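Local coordinates for protein elongation factor G (Thermus thermophilus, PDB 2DY1) that binds GTP and a magnesium ion and, as a member of the elongation factor G family, probably acts as a GTPase in the translocation step of protein synthesis, at residues 25-28 and 29-32; 86-89 and 90-94; 118-121 and 122-126; 201-204 and 205-209; 265-268 and 269-272. All coordinates share one frame; numbering follows the deposited sequence.

Contact 1: 25-28 and 29-32; sequences LTEA and LLYK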
# COMPACT_ATOMS: atom_id res chain seq x y z
N LEU A 25 -2.55 19.08 -12.97
CA LEU A 25 -1.61 19.11 -14.08
C LEU A 25 -2.11 18.17 -15.18
O LEU A 25 -2.05 18.49 -16.38
CB LEU A 25 -0.24 18.65 -13.59
CG LEU A 25 0.94 18.81 -14.54
CD1 LEU A 25 1.09 20.29 -14.95
CD2 LEU A 25 2.19 18.32 -13.81
N THR A 26 -2.62 17.02 -14.76
CA THR A 26 -3.14 16.03 -15.71
C THR A 26 -4.29 16.64 -16.51
O THR A 26 -4.36 16.50 -17.73
CB THR A 26 -3.61 14.76 -14.95
OG1 THR A 26 -2.48 14.19 -14.26
CG2 THR A 26 -4.19 13.72 -15.91
N GLU A 27 -5.21 17.31 -15.81
CA GLU A 27 -6.33 18.00 -16.46
C GLU A 27 -5.83 19.02 -17.48
O GLU A 27 -6.35 19.12 -18.58
CB GLU A 27 -7.18 18.75 -15.44
CG GLU A 27 -8.34 18.00 -14.81
CD GLU A 27 -9.27 17.37 -15.84
OE1 GLU A 27 -9.15 16.16 -15.97
OE2 GLU A 27 -10.09 18.06 -16.49
N ALA A 28 -4.81 19.79 -17.10
CA ALA A 28 -4.26 20.81 -17.99
C ALA A 28 -3.65 20.18 -19.24
O ALA A 28 -3.81 20.70 -20.33
CB ALA A 28 -3.20 21.67 -17.24
N LEU A 29 -2.96 19.05 -19.06
CA LEU A 29 -2.37 18.35 -20.20
C LEU A 29 -3.48 17.81 -21.13
O LEU A 29 -3.38 17.89 -22.37
CB LEU A 29 -1.47 17.22 -19.70
CG LEU A 29 -0.13 17.67 -19.11
CD1 LEU A 29 0.46 16.62 -18.19
CD2 LEU A 29 0.82 17.99 -20.28
N LEU A 30 -4.55 17.27 -20.54
CA LEU A 30 -5.65 16.75 -21.37
C LEU A 30 -6.31 17.90 -22.15
O LEU A 30 -6.62 17.78 -23.36
CB LEU A 30 -6.70 16.04 -20.49
CG LEU A 30 -6.23 14.70 -19.93
CD1 LEU A 30 -7.15 14.22 -18.80
CD2 LEU A 30 -6.20 13.66 -21.06
N TYR A 31 -6.51 19.03 -21.48
CA TYR A 31 -7.11 20.18 -22.14
C TYR A 31 -6.20 20.78 -23.21
O TYR A 31 -6.63 20.97 -24.36
CB TYR A 31 -7.47 21.27 -21.11
CG TYR A 31 -7.86 22.59 -21.75
CD1 TYR A 31 -7.03 23.70 -21.64
CD2 TYR A 31 -9.01 22.70 -22.52
CE1 TYR A 31 -7.34 24.89 -22.30
CE2 TYR A 31 -9.33 23.89 -23.17
CZ TYR A 31 -8.49 24.97 -23.06
OH TYR A 31 -8.81 26.14 -23.71
N LYS A 32 -4.93 21.02 -22.87
CA LYS A 32 -4.02 21.65 -23.82
C LYS A 32 -3.72 20.84 -25.06
O LYS A 32 -3.43 21.42 -26.11
CB LYS A 32 -2.72 22.07 -23.13
CG LYS A 32 -2.86 23.25 -22.18
CD LYS A 32 -3.31 24.51 -22.91
CE LYS A 32 -2.20 25.53 -22.98
NZ LYS A 32 -2.57 26.67 -23.86

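Contact 2: 86-89 and 90-94; sequences DFVG and EIRGA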
# COMPACT_ATOMS: atom_id res chain seq x y z
N ASP A 86 -2.43 5.76 2.14
CA ASP A 86 -3.57 4.87 2.26
C ASP A 86 -3.76 4.09 0.97
O ASP A 86 -4.28 2.95 0.97
CB ASP A 86 -4.83 5.68 2.48
CG ASP A 86 -4.85 6.39 3.79
OD1 ASP A 86 -5.54 5.91 4.73
OD2 ASP A 86 -4.15 7.41 3.90
N PHE A 87 -3.36 4.72 -0.13
CA PHE A 87 -3.55 4.12 -1.45
C PHE A 87 -2.26 3.59 -2.07
O PHE A 87 -2.09 3.64 -3.29
CB PHE A 87 -4.21 5.16 -2.35
CG PHE A 87 -5.45 5.78 -1.71
CD1 PHE A 87 -5.53 7.16 -1.50
CD2 PHE A 87 -6.49 4.98 -1.27
CE1 PHE A 87 -6.64 7.72 -0.84
CE2 PHE A 87 -7.60 5.52 -0.62
CZ PHE A 87 -7.67 6.90 -0.40
N VAL A 88 -1.38 3.09 -1.21
CA VAL A 88 -0.10 2.49 -1.63
C VAL A 88 -0.32 1.45 -2.74
O VAL A 88 0.53 1.30 -3.62
CB VAL A 88 0.60 1.84 -0.41
CG1 VAL A 88 -0.26 0.73 0.18
CG2 VAL A 88 1.98 1.32 -0.80
N GLY A 89 -1.42 0.70 -2.69
CA GLY A 89 -1.67 -0.29 -3.73
C GLY A 89 -1.64 0.32 -5.13
O GLY A 89 -0.90 -0.11 -6.03
N GLU A 90 -2.41 1.38 -5.29
CA GLU A 90 -2.49 2.06 -6.57
C GLU A 90 -1.21 2.79 -6.93
O GLU A 90 -0.81 2.82 -8.09
CB GLU A 90 -3.67 3.04 -6.55
CG GLU A 90 -5.01 2.35 -6.72
CD GLU A 90 -5.27 1.97 -8.17
OE1 GLU A 90 -4.74 0.94 -8.64
OE2 GLU A 90 -5.98 2.73 -8.85
N ILE A 91 -0.57 3.39 -5.93
CA ILE A 91 0.67 4.11 -6.19
C ILE A 91 1.74 3.15 -6.69
O ILE A 91 2.39 3.42 -7.71
CB ILE A 91 1.17 4.82 -4.92
CG1 ILE A 91 0.16 5.90 -4.50
CG2 ILE A 91 2.54 5.50 -5.20
CD1 ILE A 91 0.45 6.55 -3.14
N ARG A 92 1.93 2.04 -5.99
CA ARG A 92 2.97 1.10 -6.42
C ARG A 92 2.61 0.45 -7.75
O ARG A 92 3.49 0.21 -8.59
CB ARG A 92 3.26 0.08 -5.31
CG ARG A 92 3.96 0.76 -4.11
CD ARG A 92 4.46 -0.20 -3.08
NE ARG A 92 5.05 0.51 -1.93
CZ ARG A 92 5.81 -0.08 -1.02
NH1 ARG A 92 6.07 -1.37 -1.12
NH2 ARG A 92 6.30 0.62 -0.01
N GLY A 93 1.32 0.21 -7.96
CA GLY A 93 0.88 -0.36 -9.22
C GLY A 93 1.18 0.59 -10.39
O GLY A 93 1.58 0.15 -11.47
N ALA A 94 0.97 1.89 -10.20
CA ALA A 94 1.22 2.87 -11.26
C ALA A 94 2.71 2.92 -11.58
O ALA A 94 3.09 2.99 -12.75
CB ALA A 94 0.73 4.26 -10.85

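Contact 3: 118-121 and 122-126; sequences AWTV and AERLG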
# COMPACT_ATOMS: atom_id res chain seq x y z
N ALA A 118 7.19 7.74 -2.76
CA ALA A 118 7.09 7.46 -4.19
C ALA A 118 8.48 7.41 -4.81
O ALA A 118 8.76 6.57 -5.65
CB ALA A 118 6.23 8.51 -4.88
N TRP A 119 9.35 8.34 -4.39
CA TRP A 119 10.72 8.40 -4.91
C TRP A 119 11.46 7.08 -4.64
O TRP A 119 12.13 6.55 -5.53
CB TRP A 119 11.46 9.55 -4.23
CG TRP A 119 12.80 9.87 -4.84
CD1 TRP A 119 14.02 9.36 -4.50
CD2 TRP A 119 13.03 10.78 -5.91
NE1 TRP A 119 15.00 9.90 -5.29
CE2 TRP A 119 14.42 10.77 -6.17
CE3 TRP A 119 12.20 11.60 -6.68
CZ2 TRP A 119 14.99 11.57 -7.17
CZ3 TRP A 119 12.77 12.39 -7.67
CH2 TRP A 119 14.16 12.36 -7.91
N THR A 120 11.32 6.57 -3.43
CA THR A 120 11.98 5.33 -3.03
C THR A 120 11.48 4.13 -3.84
O THR A 120 12.27 3.29 -4.27
CB THR A 120 11.76 5.06 -1.53
OG1 THR A 120 12.40 6.08 -0.77
CG2 THR A 120 12.35 3.71 -1.14
N VAL A 121 10.17 4.05 -4.03
CA VAL A 121 9.60 2.94 -4.81
C VAL A 121 10.14 3.03 -6.24
O VAL A 121 10.56 2.02 -6.82
CB VAL A 121 8.07 3.00 -4.82
CG1 VAL A 121 7.49 1.93 -5.77
CG2 VAL A 121 7.56 2.79 -3.40
N ALA A 122 10.16 4.24 -6.79
CA ALA A 122 10.66 4.41 -8.15
C ALA A 122 12.12 3.96 -8.23
O ALA A 122 12.51 3.29 -9.18
CB ALA A 122 10.55 5.89 -8.58
N GLU A 123 12.91 4.34 -7.23
CA GLU A 123 14.32 3.97 -7.18
C GLU A 123 14.49 2.45 -7.16
O GLU A 123 15.30 1.90 -7.93
CB GLU A 123 14.97 4.62 -5.95
CG GLU A 123 16.48 4.83 -6.07
CD GLU A 123 16.98 5.92 -5.13
OE1 GLU A 123 16.81 5.76 -3.90
OE2 GLU A 123 17.53 6.93 -5.61
N ARG A 124 13.72 1.76 -6.32
CA ARG A 124 13.81 0.31 -6.22
C ARG A 124 13.41 -0.38 -7.51
O ARG A 124 13.90 -1.46 -7.82
CB ARG A 124 12.97 -0.22 -5.05
CG ARG A 124 13.47 0.22 -3.67
CD ARG A 124 13.00 -0.72 -2.56
NE ARG A 124 11.54 -0.78 -2.47
CZ ARG A 124 10.84 -0.37 -1.41
NH1 ARG A 124 11.46 0.13 -0.36
NH2 ARG A 124 9.51 -0.48 -1.41
N LEU A 125 12.51 0.24 -8.27
CA LEU A 125 12.09 -0.31 -9.56
C LEU A 125 13.10 0.02 -10.66
O LEU A 125 12.97 -0.45 -11.78
CB LEU A 125 10.71 0.24 -9.96
CG LEU A 125 9.55 -0.41 -9.22
CD1 LEU A 125 8.31 0.45 -9.40
CD2 LEU A 125 9.27 -1.82 -9.75
N GLY A 126 14.08 0.86 -10.32
CA GLY A 126 15.10 1.24 -11.29
C GLY A 126 14.61 2.27 -12.29
O GLY A 126 15.12 2.37 -13.41
O HOH W 1 17.99 10.08 -4.93

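Contact 4: 201-204 and 205-209; sequences VQRF and RQEVL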
# COMPACT_ATOMS: atom_id res chain seq x y z
N VAL A 201 21.11 33.18 -14.61
CA VAL A 201 20.69 32.23 -15.63
C VAL A 201 21.92 31.60 -16.28
O VAL A 201 21.95 30.39 -16.52
CB VAL A 201 19.85 32.90 -16.71
CG1 VAL A 201 19.60 31.94 -17.86
CG2 VAL A 201 18.52 33.34 -16.12
N GLN A 202 22.92 32.43 -16.55
CA GLN A 202 24.15 31.94 -17.16
C GLN A 202 24.86 30.93 -16.26
O GLN A 202 25.37 29.91 -16.73
CB GLN A 202 25.09 33.11 -17.47
CG GLN A 202 25.37 33.30 -18.96
CD GLN A 202 25.87 32.02 -19.63
OE1 GLN A 202 26.78 31.36 -19.13
NE2 GLN A 202 25.29 31.68 -20.77
N ARG A 203 24.87 31.20 -14.96
CA ARG A 203 25.50 30.31 -13.99
C ARG A 203 24.82 28.95 -14.02
O ARG A 203 25.48 27.90 -14.04
CB ARG A 203 25.38 30.91 -12.59
CG ARG A 203 26.14 30.19 -11.50
CD ARG A 203 25.64 30.66 -10.14
NE ARG A 203 25.44 32.11 -10.09
CZ ARG A 203 24.47 32.70 -9.40
NH1 ARG A 203 23.61 31.96 -8.69
NH2 ARG A 203 24.34 34.02 -9.42
N PHE A 204 23.49 28.96 -14.01
CA PHE A 204 22.76 27.70 -14.05
C PHE A 204 23.01 26.95 -15.36
O PHE A 204 23.08 25.72 -15.37
CB PHE A 204 21.26 27.94 -13.86
CG PHE A 204 20.83 27.97 -12.43
CD1 PHE A 204 20.58 26.78 -11.73
CD2 PHE A 204 20.70 29.17 -11.74
CE1 PHE A 204 20.23 26.80 -10.39
CE2 PHE A 204 20.35 29.19 -10.41
CZ PHE A 204 20.11 28.01 -9.73
N ARG A 205 23.13 27.68 -16.46
CA ARG A 205 23.36 27.02 -17.73
C ARG A 205 24.71 26.29 -17.70
O ARG A 205 24.82 25.14 -18.16
CB ARG A 205 23.33 28.02 -18.89
CG ARG A 205 23.57 27.37 -20.23
CD ARG A 205 23.36 28.28 -21.41
NE ARG A 205 23.58 27.50 -22.64
CZ ARG A 205 23.31 27.92 -23.87
NH1 ARG A 205 22.80 29.14 -24.07
NH2 ARG A 205 23.55 27.12 -24.90
N GLN A 206 25.72 26.95 -17.15
CA GLN A 206 27.06 26.37 -17.06
C GLN A 206 27.01 25.11 -16.19
O GLN A 206 27.65 24.11 -16.49
CB GLN A 206 28.03 27.36 -16.41
CG GLN A 206 28.07 28.75 -17.04
CD GLN A 206 29.02 29.70 -16.31
OE1 GLN A 206 28.93 29.88 -15.09
NE2 GLN A 206 29.94 30.30 -17.06
N GLU A 207 26.25 25.19 -15.10
CA GLU A 207 26.11 24.06 -14.20
C GLU A 207 25.43 22.88 -14.88
O GLU A 207 25.81 21.74 -14.67
CB GLU A 207 25.33 24.47 -12.96
CG GLU A 207 26.14 25.33 -11.99
CD GLU A 207 25.28 25.96 -10.91
OE1 GLU A 207 24.16 25.46 -10.66
OE2 GLU A 207 25.74 26.95 -10.30
N VAL A 208 24.41 23.17 -15.69
CA VAL A 208 23.68 22.12 -16.39
C VAL A 208 24.58 21.44 -17.43
O VAL A 208 24.63 20.21 -17.50
CB VAL A 208 22.42 22.69 -17.07
CG1 VAL A 208 21.87 21.69 -18.10
CG2 VAL A 208 21.36 22.96 -15.99
N LEU A 209 25.30 22.25 -18.21
CA LEU A 209 26.21 21.73 -19.22
C LEU A 209 27.24 20.82 -18.57
O LEU A 209 27.45 19.69 -19.02
CB LEU A 209 26.93 22.88 -19.94
CG LEU A 209 26.09 23.69 -20.92
CD1 LEU A 209 26.92 24.84 -21.49
CD2 LEU A 209 25.59 22.79 -22.04

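Contact 5: 265-268 and 269-272; sequences LELI and LEAL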
# COMPACT_ATOMS: atom_id res chain seq x y z
N LEU A 265 5.33 18.57 -21.30
CA LEU A 265 5.10 17.40 -22.13
C LEU A 265 6.27 17.18 -23.10
O LEU A 265 6.72 16.04 -23.29
CB LEU A 265 3.78 17.57 -22.88
CG LEU A 265 3.25 16.35 -23.65
CD1 LEU A 265 3.18 15.12 -22.75
CD2 LEU A 265 1.86 16.70 -24.20
N GLU A 266 6.77 18.26 -23.68
CA GLU A 266 7.90 18.17 -24.60
C GLU A 266 9.13 17.66 -23.84
O GLU A 266 9.90 16.83 -24.35
CB GLU A 266 8.17 19.53 -25.24
CG GLU A 266 7.02 20.00 -26.13
CD GLU A 266 7.19 21.42 -26.67
OE1 GLU A 266 7.64 22.30 -25.91
OE2 GLU A 266 6.86 21.66 -27.86
N LEU A 267 9.32 18.14 -22.61
CA LEU A 267 10.45 17.69 -21.80
C LEU A 267 10.32 16.21 -21.45
O LEU A 267 11.32 15.50 -21.38
CB LEU A 267 10.58 18.56 -20.54
CG LEU A 267 11.70 18.22 -19.56
CD1 LEU A 267 13.06 18.37 -20.24
CD2 LEU A 267 11.60 19.14 -18.35
N ILE A 268 9.10 15.73 -21.21
CA ILE A 268 8.90 14.31 -20.92
C ILE A 268 9.41 13.49 -22.11
O ILE A 268 10.14 12.50 -21.93
CB ILE A 268 7.41 14.02 -20.67
CG1 ILE A 268 7.05 14.49 -19.25
CG2 ILE A 268 7.10 12.54 -20.85
CD1 ILE A 268 5.53 14.60 -18.98
N LEU A 269 9.03 13.91 -23.32
CA LEU A 269 9.46 13.20 -24.52
C LEU A 269 10.98 13.27 -24.69
O LEU A 269 11.64 12.28 -25.00
CB LEU A 269 8.76 13.78 -25.76
CG LEU A 269 7.27 13.46 -25.76
CD1 LEU A 269 6.54 14.45 -26.66
CD2 LEU A 269 7.03 12.00 -26.23
N GLU A 270 11.54 14.44 -24.43
CA GLU A 270 12.98 14.60 -24.59
C GLU A 270 13.85 13.90 -23.56
O GLU A 270 14.91 13.35 -23.88
CB GLU A 270 13.31 16.10 -24.58
CG GLU A 270 14.80 16.41 -24.52
CD GLU A 270 15.07 17.90 -24.38
OE1 GLU A 270 14.14 18.63 -23.95
OE2 GLU A 270 16.20 18.33 -24.67
N ALA A 271 13.40 13.90 -22.31
CA ALA A 271 14.18 13.33 -21.22
C ALA A 271 13.94 11.90 -20.76
O ALA A 271 14.87 11.24 -20.31
CB ALA A 271 14.07 14.26 -20.00
N LEU A 272 12.71 11.43 -20.84
CA LEU A 272 12.39 10.11 -20.33
C LEU A 272 12.51 9.04 -21.38
O LEU A 272 12.34 9.31 -22.56
CB LEU A 272 11.00 10.15 -19.68
CG LEU A 272 10.93 11.25 -18.60
CD1 LEU A 272 9.52 11.21 -17.97
CD2 LEU A 272 11.98 11.05 -17.51

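Contact 1: 25-28 and 29-32
Leu-25 and Leu-29 meet one helical turn apart, CG of Leu-25 lying 4.3 Å from CD1 of Leu-29. There is a second side-chain touch: CG2 of Thr-26 and CD1 of Leu-30 are 4.2 Å apart, the two side chains lying alongside and pointing the same way. The threonine methyl reaches its neighbour because it stands anti to the backbone N, which leaves OG1 (chi1 -61°) turned back along the helix, where it bonds to the carbonyl O of Lys-22. Thr-26 thus suits a buried helical face: its hydroxyl is satisfied within the helix and its methyl is left to pack on Leu-30.

The backbone supplies the regular i to i+4 bonds, among them Lys-32 N to Ala-28 O at 2.8 Å. Over these carbonyls lie the aliphatic stems of the following turn; CG of Leu-30, for instance, is 3.4 Å from Thr-26 O.

Charge is handled at the flank. Glu-27 bends at chi2 and brings OE1 to 4.0 Å from CD1 of Leu-30, a mere touch, since its carboxylate is held by the amides of Gly-40 and Thr-48 and by a salt bridge to Lys-36.

The helix is the one that follows the P-loop in the GTPase domain. Thr-26 and Leu-29 press on strands 65-71 and 74-80, Leu-30 on strand 65-71, while Leu-25, Ala-28 and Leu-29 pack against helix 261-271.

Contact 2: 86-89 and 90-94
The carbonyl O of Gly-89 is gripped twice: Gly-93 N donates to it at 3.0 Å in an i to i+4 bond, and NH2 of Arg-358 adds a second hydrogen bond from outside the helix. Two more backbone bonds of the i to i+4 kind precede it, Arg-92 N to Val-88 O at 2.9 Å and Ile-91 N to Phe-87 O at 3.1 Å. CG1 of Ile-91 also sits 3.4 Å from Phe-87 O, so that the branched residue lies against the carbonyl of the N-cap residue.

Val-88 and Arg-92 carry the side-chain contact. CG2 of Val-88, placed anti to the backbone N while CG1 takes the +60° position, meets NE of Arg-92 at 3.4 Å and CD at 3.7 Å. The arginine chain runs extended from CG to NE, sliding its methylenes past the methyl and carrying the guanidinium onward to the carbonyl O of Arg-377, which NH1 donates to. Replacing Arg-92 by an alanine is likely to leave the Arg-377 carbonyl without this donor and to open a gap beside CG2 of Val-88.

Glu-90 turns away to a salt bridge with Lys-290 and to the amide of Thr-64.

Phe-87 is the N-cap residue, and its ring lies close to Thr-60 of the GTP site. A helix starting here, just after the Asp-Ala-Pro-Gly sequence, is characteristic of the switch II region of translational GTPases.

Contact 3: 118-121 and 122-126
Trp-119 and Glu-123 cross at a slant, with the indole and carboxylate planes 79° apart. NE1 of the ring and OE2 of the glutamate stay 3.9 Å from each other, and a water closes the gap: it accepts from Trp-119 NE1 at 3.0 Å and donates to Glu-123 OE2 at 3.3 Å. Both chains reach this position because each CG stands anti to its own backbone N (chi1 -170° for the tryptophan), and the extended glutamate then carries its charge to a salt bridge with Arg-129, the same arginine that makes a cation-pi contact with the indole. A large flat residue with one N-H is apt here, packing on strands 100-106 and 129-134 while its N-H donates to a water.

Val-121 and Leu-125 lie side by side, pointing the same way, CG1 of the valine 4.0 Å from CD1 of the leucine; both also pack on Leu-95 of helix 88-97. Thr-120 and Arg-124 instead meet obliquely: CG2 of the threonine is 3.8 Å from NH1 of the arginine, whose chain bends at chi3. The threonine hydroxyl bonds back to Glu-116 O.

Regular backbone bonds run up to Leu-125 N on Val-121 O, at 3.0 Å. Gly-126 then takes positive phi, 77°, a conformation easy for a residue lacking CB, and its N bonds to Glu-123 O at 2.9 Å. This Schellman motif ends the helix of the beta-alpha-beta crossover between strands 100-106 and 129-134, part of the P-loop GTPase fold.

Contact 4: 201-204 and 205-209
With chi1 at -172°, CG of Arg-203 stands opposite its backbone N, and with chi1 at -74° CG of Glu-207 stands opposite its carbonyl carbon; the two chains, one turn apart, thereby run alongside each other in the same direction. OE2 of Glu-207 comes to 3.5 Å from CG of Arg-203 and 3.7 Å from its CD. The charged ends do not meet: the arginine bends at chi3, leaving NE 5.2 Å from OE2, so any attraction is through space and probably modest. The other carboxylate oxygen, OE1, lies 4.0 Å from CD1 of Phe-204, approaching the ring obliquely.

Gln-202 and Gln-206 cross at about a right angle, their amide planes nearly perpendicular. CG of Gln-206 touches OE1 of Gln-202 at 3.6 Å and lies closer still, 3.0 Å, to the backbone O of Gln-202. That carbonyl takes the amide N of Gln-206 in the usual i to i+4 bond. On its other flank Gln-202 brings NE2 to 4.0 Å from CD of Arg-205, which extends fully from CG to NE.

The stretch belongs to the amphipathic helix 198-213 of the GTP-binding domain, far from the nucleotide. Long polar chains suit its outward side, where Gln-202, Arg-203, Gln-206 and Glu-207 are exposed and CG of Gln-206 and Glu-207 lie against the carbonyls of the preceding turn.

Apolar residues take the other side. Phe-204 rests on Pro-158 and Leu-161 of strand 156-165, and Val-208 on Leu-157 of that strand. CG2 of Val-208 also packs over Phe-204 O at 3.3 Å, whereas Val-201 leans on Val-193 in a neighbouring loop.

Contact 5: 265-268 and 269-272
Leu-272 reaches back to Ile-268, and its side chain can be followed outward. CB lies 3.4 Å from the carbonyl O of Ile-268, and CG follows at 3.6 Å from that oxygen. At the tip, CD1 meets CG2 of Ile-268 at 4.0 Å, the two side chains crossing at a slant. The isoleucine offers this methyl because CG2 stands anti to its backbone N, with CG1 opposite the carbonyl carbon (chi1 -78°).

The oxygen over which the leucine lies is also the acceptor of its own amide: Leu-272 N bonds to Ile-268 O at 3.0 Å. This is the closing bond of the helix, since Leu-272 itself leaves helical geometry with psi at 153°.

Beside this pair, CD1 of Leu-267 touches CB of Ala-271 at 4.2 Å and, crossing obliquely, OE1 of Glu-270 at 3.9 Å. The small alanine fits a buried spot that also faces Phe-238 of helix 231-243, while Glu-270, extended beyond CG, puts its carboxylate on the exposed side. Leu-269 drapes CG over Leu-265 O at 3.6 Å.

Leucine and isoleucine suit a helix lying on a sheet. Leu-267, Ile-268, Ala-271 and Leu-272 all press on Met-130 of strand 129-134; Leu-265, Ile-268 and Leu-269 meet strand 74-80, and Leu-265 also strand 65-71. Leu-272 also touches Val-242 of helix 231-243.

All five contacts are short stretches of helix, some with a helix end, in the GTP-binding domain, following one another along the chain from 25-32 to 265-272. Contacts 1 and 5 share one neighbourhood: their centres are 15 Å apart, CD2 of Leu-29 packs on CB of Leu-265 at 4.0 Å, and both helices lie on strands 65-71 and 74-80. Contacts 2 and 3 form the other touching pair, 13 Å between centres, where Arg-92 packs on Val-121 although its guanidinium lies near that of Arg-124. Contact 4 stands apart, 20 Å from contact 5 between centres. Helices 22-32, 113-124, 198-213 and 261-271 rest on one ten-stranded mixed sheet, contact 4 through strand 156-165: parts of one domain.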